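Local coordinates for copper-containing nitrite reductase (Bradyrhizobium sp. ORS 375, PDB 6THE), which catalyses the one-electron reduction of nitrite to nitric oxide, using copper centres bound by a trimeric core of cupredoxin-fold domains, at residues A[237-245]-A[256-265]; A[268-279]-A[290-301]. One frame throughout, in Å; residues are numbered along the deposited sequence.

Contact 1. Residues A[237-245]-A[256-265]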
loop_
_atom_site.group_PDB
_atom_site.type_symbol
_atom_site.label_atom_id
_atom_site.label_comp_id
_atom_site.label_asym_id
_atom_site.label_seq_id
_atom_site.Cartn_x
_atom_site.Cartn_y
_atom_site.Cartn_z
ATOM N N ASP A 237 11.195 4.075 -15.785
ATOM C CA ASP A 237 12.589 4.475 -15.669
ATOM C C ASP A 237 12.788 5.246 -14.367
ATOM O O ASP A 237 13.752 5.002 -13.644
ATOM C CB ASP A 237 13.044 5.291 -16.882
ATOM C CG ASP A 237 12.992 4.537 -18.200
ATOM O OD1 ASP A 237 13.047 3.289 -18.172
ATOM O OD2 ASP A 237 12.902 5.205 -19.250
ATOM N N LYS A 238 11.867 6.178 -14.088
ATOM C CA LYS A 238 11.917 7.004 -12.892
ATOM C C LYS A 238 10.510 7.158 -12.318
ATOM O O LYS A 238 9.558 7.409 -13.056
ATOM C CB LYS A 238 12.547 8.366 -13.201
ATOM C CG LYS A 238 14.063 8.361 -13.348
ATOM C CD LYS A 238 14.613 9.585 -14.047
ATOM C CE LYS A 238 16.082 9.453 -14.392
ATOM N NZ LYS A 238 16.558 10.594 -15.209
ATOM N N VAL A 239 10.401 6.997 -10.994
ATOM C CA VAL A 239 9.141 7.143 -10.281
ATOM C C VAL A 239 9.354 8.072 -9.089
ATOM O O VAL A 239 10.207 7.815 -8.241
ATOM C CB VAL A 239 8.567 5.780 -9.839
ATOM C CG1 VAL A 239 7.402 5.936 -8.873
ATOM C CG2 VAL A 239 8.158 4.918 -11.023
ATOM N N ASP A 240 8.564 9.151 -9.046
ATOM C CA ASP A 240 8.501 10.026 -7.886
ATOM C C ASP A 240 7.438 9.484 -6.934
ATOM O O ASP A 240 6.242 9.649 -7.172
ATOM C CB ASP A 240 8.267 11.482 -8.296
ATOM C CG ASP A 240 9.400 12.068 -9.124
ATOM O OD1 ASP A 240 10.538 12.112 -8.615
ATOM O OD2 ASP A 240 9.136 12.474 -10.272
ATOM N N LEU A 241 7.901 8.828 -5.863
ATOM C CA LEU A 241 7.042 8.116 -4.930
ATOM C C LEU A 241 6.201 9.114 -4.138
ATOM O O LEU A 241 6.732 10.063 -3.564
ATOM C CB LEU A 241 7.919 7.261 -4.006
ATOM C CG LEU A 241 7.196 6.175 -3.209
ATOM C CD1 LEU A 241 6.700 5.062 -4.122
ATOM C CD2 LEU A 241 8.102 5.606 -2.129
ATOM N N PHE A 242 4.881 8.874 -4.132
ATOM C CA PHE A 242 3.885 9.721 -3.488
ATOM C C PHE A 242 3.822 11.088 -4.170
ATOM O O PHE A 242 3.181 12.007 -3.663
ATOM C CB PHE A 242 4.112 9.805 -1.975
ATOM C CG PHE A 242 4.131 8.477 -1.258
ATOM C CD1 PHE A 242 3.011 7.658 -1.245
ATOM C CD2 PHE A 242 5.267 8.051 -0.587
ATOM C CE1 PHE A 242 3.029 6.439 -0.581
ATOM C CE2 PHE A 242 5.284 6.832 0.076
ATOM C CZ PHE A 242 4.166 6.028 0.077
ATOM N N GLY A 243 4.486 11.197 -5.328
ATOM C CA GLY A 243 4.496 12.409 -6.131
ATOM C C GLY A 243 5.286 13.538 -5.471
ATOM O O GLY A 243 4.859 14.689 -5.496
ATOM N N GLY A 244 6.434 13.189 -4.880
ATOM C CA GLY A 244 7.318 14.162 -4.257
ATOM C C GLY A 244 8.515 14.476 -5.149
ATOM O O GLY A 244 9.179 13.565 -5.641
ATOM N N LEU A 245 8.775 15.774 -5.350
ATOM C CA LEU A 245 9.856 16.226 -6.212
ATOM C C LEU A 245 10.937 16.910 -5.379
ATOM O O LEU A 245 11.431 17.974 -5.749
ATOM C CB LEU A 245 9.294 17.172 -7.279
ATOM C CG LEU A 245 8.578 16.509 -8.457
ATOM C CD1 LEU A 245 7.870 17.549 -9.312
ATOM C CD2 LEU A 245 9.549 15.699 -9.305
ATOM N N VAL A 256 3.967 0.427 -8.861
ATOM C CA VAL A 256 4.112 1.408 -7.796
ATOM C C VAL A 256 2.791 1.541 -7.040
ATOM O O VAL A 256 1.731 1.686 -7.646
ATOM C CB VAL A 256 4.630 2.761 -8.328
ATOM C CG1 VAL A 256 3.805 3.293 -9.493
ATOM C CG2 VAL A 256 4.756 3.807 -7.229
ATOM N N THR A 257 2.880 1.480 -5.705
ATOM C CA THR A 257 1.737 1.654 -4.826
ATOM C C THR A 257 1.423 3.142 -4.700
ATOM O O THR A 257 2.244 3.914 -4.204
ATOM C CB THR A 257 1.983 0.999 -3.459
ATOM O OG1 THR A 257 2.152 -0.404 -3.665
ATOM C CG2 THR A 257 0.860 1.234 -2.472
ATOM N N VAL A 258 0.231 3.527 -5.166
ATOM C CA VAL A 258 -0.247 4.895 -5.047
ATOM C C VAL A 258 -1.461 4.898 -4.122
ATOM O O VAL A 258 -2.493 4.315 -4.449
ATOM C CB VAL A 258 -0.567 5.518 -6.422
ATOM C CG1 VAL A 258 -0.874 7.004 -6.308
ATOM C CG2 VAL A 258 0.551 5.285 -7.427
ATOM N N PRO A 259 -1.369 5.547 -2.937
ATOM C CA PRO A 259 -2.474 5.571 -1.977
ATOM C C PRO A 259 -3.585 6.519 -2.420
ATOM O O PRO A 259 -3.369 7.356 -3.294
ATOM C CB PRO A 259 -1.804 6.106 -0.703
ATOM C CG PRO A 259 -0.686 6.988 -1.210
ATOM C CD PRO A 259 -0.194 6.299 -2.466
ATOM N N PRO A 260 -4.810 6.412 -1.848
ATOM C CA PRO A 260 -5.854 7.411 -2.083
ATOM C C PRO A 260 -5.392 8.771 -1.564
ATOM O O PRO A 260 -4.863 8.870 -0.459
ATOM C CB PRO A 260 -7.065 6.887 -1.293
ATOM C CG PRO A 260 -6.478 5.920 -0.284
ATOM C CD PRO A 260 -5.260 5.327 -0.961
ATOM N N GLY A 261 -5.568 9.804 -2.395
ATOM C CA GLY A 261 -5.093 11.144 -2.086
ATOM C C GLY A 261 -3.589 11.284 -2.310
ATOM O O GLY A 261 -2.997 12.295 -1.935
ATOM N N GLY A 262 -2.989 10.259 -2.926
ATOM C CA GLY A 262 -1.568 10.243 -3.235
ATOM C C GLY A 262 -1.320 10.346 -4.737
ATOM O O GLY A 262 -2.259 10.291 -5.531
ATOM N N ALA A 263 -0.042 10.485 -5.110
ATOM C CA ALA A 263 0.345 10.703 -6.494
ATOM C C ALA A 263 1.548 9.837 -6.858
ATOM O O ALA A 263 2.096 9.136 -6.010
ATOM C CB ALA A 263 0.641 12.166 -6.713
ATOM N N ALA A 264 1.928 9.896 -8.141
ATOM C CA ALA A 264 3.138 9.280 -8.660
ATOM C C ALA A 264 3.468 9.894 -10.018
ATOM O O ALA A 264 2.594 10.032 -10.872
ATOM C CB ALA A 264 2.967 7.783 -8.765
ATOM N N ILE A 265 4.739 10.273 -10.193
ATOM C CA ILE A 265 5.239 10.719 -11.483
ATOM C C ILE A 265 6.041 9.574 -12.097
ATOM O O ILE A 265 7.169 9.306 -11.688
ATOM C CB ILE A 265 6.056 12.022 -11.354
ATOM C CG1 ILE A 265 5.214 13.165 -10.778
ATOM C CG2 ILE A 265 6.682 12.406 -12.689
ATOM C CD1 ILE A 265 6.022 14.332 -10.257
#
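D240 and I265 form an antiparallel hydrogen-bonded pair between strands 238-241 and 263-265, whose axes approach to 4.8 Å at 155° between their directions. D240 N donates to I265 O (3.0 Å), while the return bond from I265 N to D240 O is weak at 3.4 Å. This local pairing belongs to one sheet of a cupredoxin β-sandwich. Upstream, D237 and K238 both face E267, a classic β bulge; downstream, overlapping β turns, type II at D240-G243 and type I' at L241-G244, follow.

Strand 256-258 lies in the opposing sheet, so its contacts with V239 and L241 span the sandwich. V256 CG2 is shared by V239 CG1 (3.8 Å) and L241 CD1 (3.9 Å), V239 and L241 each running antiparallel to the valine side chain alongside it. On the other face of the 238-241 strand, D240 OD2 lies beside I265 CB and CG2. With CG1 placed beside the backbone N (chi1 -60°), I265 extends CD1 to L245, whose CG is 3.8 Å away, the two side chains roughly perpendicular to one another. L120 also packs on I265.

The turn region is part of a subunit interface: F242 O accepts a hydrogen bond from Q254 NE2 of the second subunit, and L241 packs on F242 of the third. Within the chain, P259 CD meets the F242 ring edge-on and in plane, 3.7 Å from CD1.

Contact 2. Residues A[268-279]-A[290-301]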
loop_
_atom_site.group_PDB
_atom_site.type_symbol
_atom_site.label_atom_id
_atom_site.label_comp_id
_atom_site.label_asym_id
_atom_site.label_seq_id
_atom_site.Cartn_x
_atom_site.Cartn_y
_atom_site.Cartn_z
ATOM N N PHE A 268 8.983 6.794 -18.475
ATOM C CA PHE A 268 9.498 5.624 -19.171
ATOM C C PHE A 268 9.772 5.950 -20.637
ATOM O O PHE A 268 9.158 6.850 -21.209
ATOM C CB PHE A 268 8.558 4.424 -19.011
ATOM C CG PHE A 268 7.125 4.659 -19.418
ATOM C CD1 PHE A 268 6.203 5.163 -18.512
ATOM C CD2 PHE A 268 6.692 4.362 -20.702
ATOM C CE1 PHE A 268 4.884 5.375 -18.885
ATOM C CE2 PHE A 268 5.372 4.574 -21.074
ATOM C CZ PHE A 268 4.470 5.080 -20.164
ATOM N N LYS A 269 10.712 5.199 -21.222
ATOM C CA LYS A 269 11.055 5.284 -22.631
ATOM C C LYS A 269 10.370 4.133 -23.365
ATOM O O LYS A 269 10.464 2.982 -22.944
ATOM C CB LYS A 269 12.578 5.218 -22.789
ATOM C CG LYS A 269 13.108 5.163 -24.218
ATOM C CD LYS A 269 13.444 6.518 -24.802
ATOM C CE LYS A 269 14.340 6.426 -26.019
ATOM N NZ LYS A 269 14.656 7.765 -26.571
ATOM N N VAL A 270 9.675 4.463 -24.460
ATOM C CA VAL A 270 8.997 3.464 -25.269
ATOM C C VAL A 270 9.917 3.073 -26.424
ATOM O O VAL A 270 10.386 3.933 -27.166
ATOM C CB VAL A 270 7.620 3.952 -25.759
ATOM C CG1 VAL A 270 6.862 2.848 -26.480
ATOM C CG2 VAL A 270 6.776 4.512 -24.622
ATOM N N GLU A 271 10.160 1.764 -26.562
ATOM C CA GLU A 271 11.189 1.255 -27.456
ATOM C C GLU A 271 10.570 0.391 -28.553
ATOM O O GLU A 271 11.156 0.242 -29.623
ATOM C CB GLU A 271 12.226 0.450 -26.669
ATOM C CG GLU A 271 12.943 1.248 -25.591
ATOM C CD GLU A 271 14.081 2.144 -26.055
ATOM O OE1 GLU A 271 14.141 2.462 -27.262
ATOM O OE2 GLU A 271 14.912 2.523 -25.205
ATOM N N VAL A 272 9.391 -0.177 -28.273
ATOM C CA VAL A 272 8.778 -1.166 -29.146
ATOM C C VAL A 272 7.362 -0.715 -29.506
ATOM O O VAL A 272 6.607 -0.293 -28.631
ATOM C CB VAL A 272 8.795 -2.565 -28.496
ATOM C CG1 VAL A 272 7.905 -3.562 -29.222
ATOM C CG2 VAL A 272 10.209 -3.115 -28.366
ATOM N N PRO A 273 6.961 -0.784 -30.800
ATOM C CA PRO A 273 5.602 -0.424 -31.211
ATOM C C PRO A 273 4.568 -1.467 -30.792
ATOM O O PRO A 273 4.898 -2.639 -30.622
ATOM C CB PRO A 273 5.699 -0.372 -32.743
ATOM C CG PRO A 273 6.813 -1.340 -33.077
ATOM C CD PRO A 273 7.799 -1.200 -31.936
ATOM N N GLY A 274 3.317 -1.018 -30.636
ATOM C CA GLY A 274 2.213 -1.895 -30.280
ATOM C C GLY A 274 1.246 -1.239 -29.299
ATOM O O GLY A 274 1.229 -0.018 -29.155
ATOM N N THR A 275 0.445 -2.076 -28.630
ATOM C CA THR A 275 -0.555 -1.623 -27.676
ATOM C C THR A 275 -0.054 -1.879 -26.257
ATOM O O THR A 275 0.426 -2.970 -25.950
ATOM C CB THR A 275 -1.916 -2.278 -27.950
ATOM O OG1 THR A 275 -2.241 -2.075 -29.326
ATOM C CG2 THR A 275 -3.030 -1.729 -27.083
ATOM N N TYR A 276 -0.173 -0.852 -25.408
ATOM C CA TYR A 276 0.231 -0.920 -24.012
ATOM C C TYR A 276 -0.968 -0.583 -23.130
ATOM O O TYR A 276 -1.769 0.286 -23.472
ATOM C CB TYR A 276 1.423 0.005 -23.759
ATOM C CG TYR A 276 2.699 -0.413 -24.448
ATOM C CD1 TYR A 276 2.938 -0.091 -25.776
ATOM C CD2 TYR A 276 3.671 -1.134 -23.773
ATOM C CE1 TYR A 276 4.106 -0.476 -26.416
ATOM C CE2 TYR A 276 4.845 -1.526 -24.397
ATOM C CZ TYR A 276 5.064 -1.195 -25.724
ATOM O OH TYR A 276 6.219 -1.577 -26.341
ATOM N N THR A 277 -1.076 -1.279 -21.992
ATOM C CA THR A 277 -2.268 -1.210 -21.162
ATOM C C THR A 277 -1.946 -0.552 -19.822
ATOM O O THR A 277 -1.032 -0.976 -19.119
ATOM C CB THR A 277 -2.912 -2.595 -21.010
ATOM O OG1 THR A 277 -2.997 -3.198 -22.302
ATOM C CG2 THR A 277 -4.290 -2.546 -20.385
ATOM N N LEU A 278 -2.720 0.488 -19.488
ATOM C CA LEU A 278 -2.657 1.142 -18.191
ATOM C C LEU A 278 -3.690 0.495 -17.272
ATOM O O LEU A 278 -4.886 0.532 -17.560
ATOM C CB LEU A 278 -2.946 2.638 -18.366
ATOM C CG LEU A 278 -1.769 3.509 -18.807
ATOM C CD1 LEU A 278 -1.611 3.493 -20.321
ATOM C CD2 LEU A 278 -1.951 4.938 -18.316
ATOM N N VAL A 279 -3.211 -0.102 -16.173
ATOM C CA VAL A 279 -4.070 -0.808 -15.235
ATOM C C VAL A 279 -3.553 -0.609 -13.813
ATOM O O VAL A 279 -2.366 -0.366 -13.599
ATOM C CB VAL A 279 -4.172 -2.315 -15.558
ATOM C CG1 VAL A 279 -5.072 -2.605 -16.750
ATOM C CG2 VAL A 279 -2.809 -2.969 -15.723
ATOM N N LEU A 290 -11.581 -0.199 -15.163
ATOM C CA LEU A 290 -10.255 0.337 -14.895
ATOM C C LEU A 290 -9.263 -0.228 -15.911
ATOM O O LEU A 290 -8.500 -1.144 -15.608
ATOM C CB LEU A 290 -9.857 -0.001 -13.454
ATOM C CG LEU A 290 -8.767 0.873 -12.830
ATOM C CD1 LEU A 290 -9.183 2.335 -12.803
ATOM C CD2 LEU A 290 -8.446 0.397 -11.424
ATOM N N LEU A 291 -9.291 0.349 -17.119
ATOM C CA LEU A 291 -8.469 -0.092 -18.234
ATOM C C LEU A 291 -8.111 1.118 -19.094
ATOM O O LEU A 291 -8.982 1.909 -19.452
ATOM C CB LEU A 291 -9.259 -1.126 -19.046
ATOM C CG LEU A 291 -8.462 -1.910 -20.088
ATOM C CD1 LEU A 291 -7.872 -3.173 -19.480
ATOM C CD2 LEU A 291 -9.340 -2.262 -21.280
ATOM N N GLY A 292 -6.818 1.243 -19.416
ATOM C CA GLY A 292 -6.316 2.311 -20.265
ATOM C C GLY A 292 -5.474 1.759 -21.414
ATOM O O GLY A 292 -4.834 0.720 -21.272
ATOM N N ILE A 293 -5.487 2.470 -22.549
ATOM C CA ILE A 293 -4.800 2.021 -23.750
ATOM C C ILE A 293 -3.782 3.079 -24.173
ATOM O O ILE A 293 -4.093 4.268 -24.217
ATOM C CB ILE A 293 -5.809 1.692 -24.873
ATOM C CG1 ILE A 293 -6.747 0.537 -24.499
ATOM C CG2 ILE A 293 -5.106 1.444 -26.202
ATOM C CD1 ILE A 293 -6.055 -0.787 -24.238
ATOM N N LEU A 294 -2.563 2.615 -24.475
ATOM C CA LEU A 294 -1.500 3.442 -25.024
ATOM C C LEU A 294 -1.049 2.844 -26.355
ATOM O O LEU A 294 -0.379 1.812 -26.384
ATOM C CB LEU A 294 -0.353 3.519 -24.008
ATOM C CG LEU A 294 0.964 4.125 -24.499
ATOM C CD1 LEU A 294 0.814 5.604 -24.820
ATOM C CD2 LEU A 294 2.070 3.916 -23.475
ATOM N N HIS A 295 -1.453 3.496 -27.452
ATOM C CA HIS A 295 -1.088 3.080 -28.796
ATOM C C HIS A 295 0.281 3.652 -29.154
ATOM O O HIS A 295 0.492 4.861 -29.075
ATOM C CB HIS A 295 -2.157 3.515 -29.811
ATOM C CG HIS A 295 -3.414 2.712 -29.765
ATOM N ND1 HIS A 295 -3.448 1.368 -30.086
ATOM C CD2 HIS A 295 -4.684 3.061 -29.463
ATOM C CE1 HIS A 295 -4.681 0.920 -29.969
ATOM N NE2 HIS A 295 -5.460 1.941 -29.590
ATOM N N VAL A 296 1.202 2.764 -29.547
ATOM C CA VAL A 296 2.539 3.165 -29.953
ATOM C C VAL A 296 2.751 2.760 -31.410
ATOM O O VAL A 296 2.714 1.577 -31.744
ATOM C CB VAL A 296 3.623 2.579 -29.026
ATOM C CG1 VAL A 296 5.025 2.921 -29.511
ATOM C CG2 VAL A 296 3.435 3.029 -27.585
ATOM N N GLN A 297 2.973 3.767 -32.263
ATOM C CA GLN A 297 3.135 3.568 -33.694
ATOM C C GLN A 297 4.575 3.879 -34.092
ATOM O O GLN A 297 5.168 4.835 -33.596
ATOM C CB GLN A 297 2.145 4.444 -34.467
ATOM C CG GLN A 297 0.686 4.060 -34.251
ATOM C CD GLN A 297 -0.286 5.036 -34.869
ATOM O OE1 GLN A 297 0.001 5.689 -35.871
ATOM N NE2 GLN A 297 -1.463 5.138 -34.270
ATOM N N GLY A 298 5.122 3.054 -34.994
ATOM C CA GLY A 298 6.471 3.239 -35.502
ATOM C C GLY A 298 7.092 1.931 -35.990
ATOM O O GLY A 298 6.409 0.911 -36.076
ATOM N N PRO A 299 8.404 1.924 -36.326
ATOM C CA PRO A 299 9.077 0.716 -36.807
ATOM C C PRO A 299 9.390 -0.264 -35.678
ATOM O O PRO A 299 9.509 0.133 -34.520
ATOM C CB PRO A 299 10.377 1.263 -37.417
ATOM C CG PRO A 299 10.666 2.516 -36.615
ATOM C CD PRO A 299 9.307 3.086 -36.265
ATOM N N GLU A 300 9.530 -1.543 -36.043
ATOM C CA GLU A 300 9.787 -2.616 -35.094
ATOM C C GLU A 300 11.246 -2.570 -34.648
ATOM O O GLU A 300 12.128 -2.210 -35.426
ATOM C CB GLU A 300 9.434 -3.970 -35.713
ATOM C CG GLU A 300 7.946 -4.150 -35.966
ATOM C CD GLU A 300 7.559 -5.365 -36.794
ATOM O OE1 GLU A 300 6.435 -5.871 -36.602
ATOM O OE2 GLU A 300 8.376 -5.797 -37.635
ATOM N N ASN A 301 11.477 -2.942 -33.383
ATOM C CA ASN A 301 12.805 -2.967 -32.792
ATOM C C ASN A 301 13.131 -4.398 -32.368
ATOM O O ASN A 301 12.850 -4.790 -31.237
ATOM C CB ASN A 301 12.922 -1.966 -31.637
ATOM C CG ASN A 301 14.350 -1.664 -31.229
ATOM O OD1 ASN A 301 15.288 -2.331 -31.662
ATOM N ND2 ASN A 301 14.526 -0.654 -30.393
#
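G274, Y276 and L278 pair with V296, L294 and G292 through six backbone hydrogen bonds, two per pair, making strands 274-279 and 292-297 an antiparallel β-hairpin with a long connection, in one sheet of a cupredoxin β-sandwich. The register is regular: these pairs alternate with the non-hydrogen-bonded pairs T275/H295 and T277/I293. The axes approach to 4.4 Å, and L294 N lies 2.7 Å from Y276 O.

On the face bearing Y276, L278, L294 and V296, the side chains interleave. Y276 CD1 lies 3.6 Å from V296 CG2, and L278 CD1 reaches L294 CB at 3.9 Å. V296 CG1 stands anti to the backbone N (chi1 176°), from where it meets V270 CG1, 3.5 Å away; V270 belongs to the segment that crosses from the other sheet. Near that crossing, L294 CD2 touches F268 CE2 at the ring edge.

The opposite face carries T275, T277, I293 and H295. Here T275 CG2 packs on I293 CG2, while T275 OG1 runs alongside H295, nearest to ND1.

Farther out, S201 OG hydrogen-bonds to L291 O, L206 packs on L294, and I92 of the third subunit packs on E271 and V272. The Y276 ring is tied at its far end to the approach of its own strand: OH donates to V272 O (2.7 Å) from above the carbonyl plane, 39° out of it.

Overall arrangement
Contact 1 is complete by residue 265 and contact 2 starts at residue 268; their centres lie about 21 Å apart. Strand 263-269 runs through both: its first part pairs with strand 236-241 in contact 1, and its end leads into the 268-279 segment of contact 2. D237 OD2 makes a weak hydrogen bond to K269 N, joining the two directly. Strand 256-258 of contact 1 and the 274-280/292-297 hairpin of contact 2 lie in the other sheet, so each contact includes elements of both layers of the second cupredoxin domain. Both also touch the third subunit, placing these two regions of the sandwich at the trimer interface.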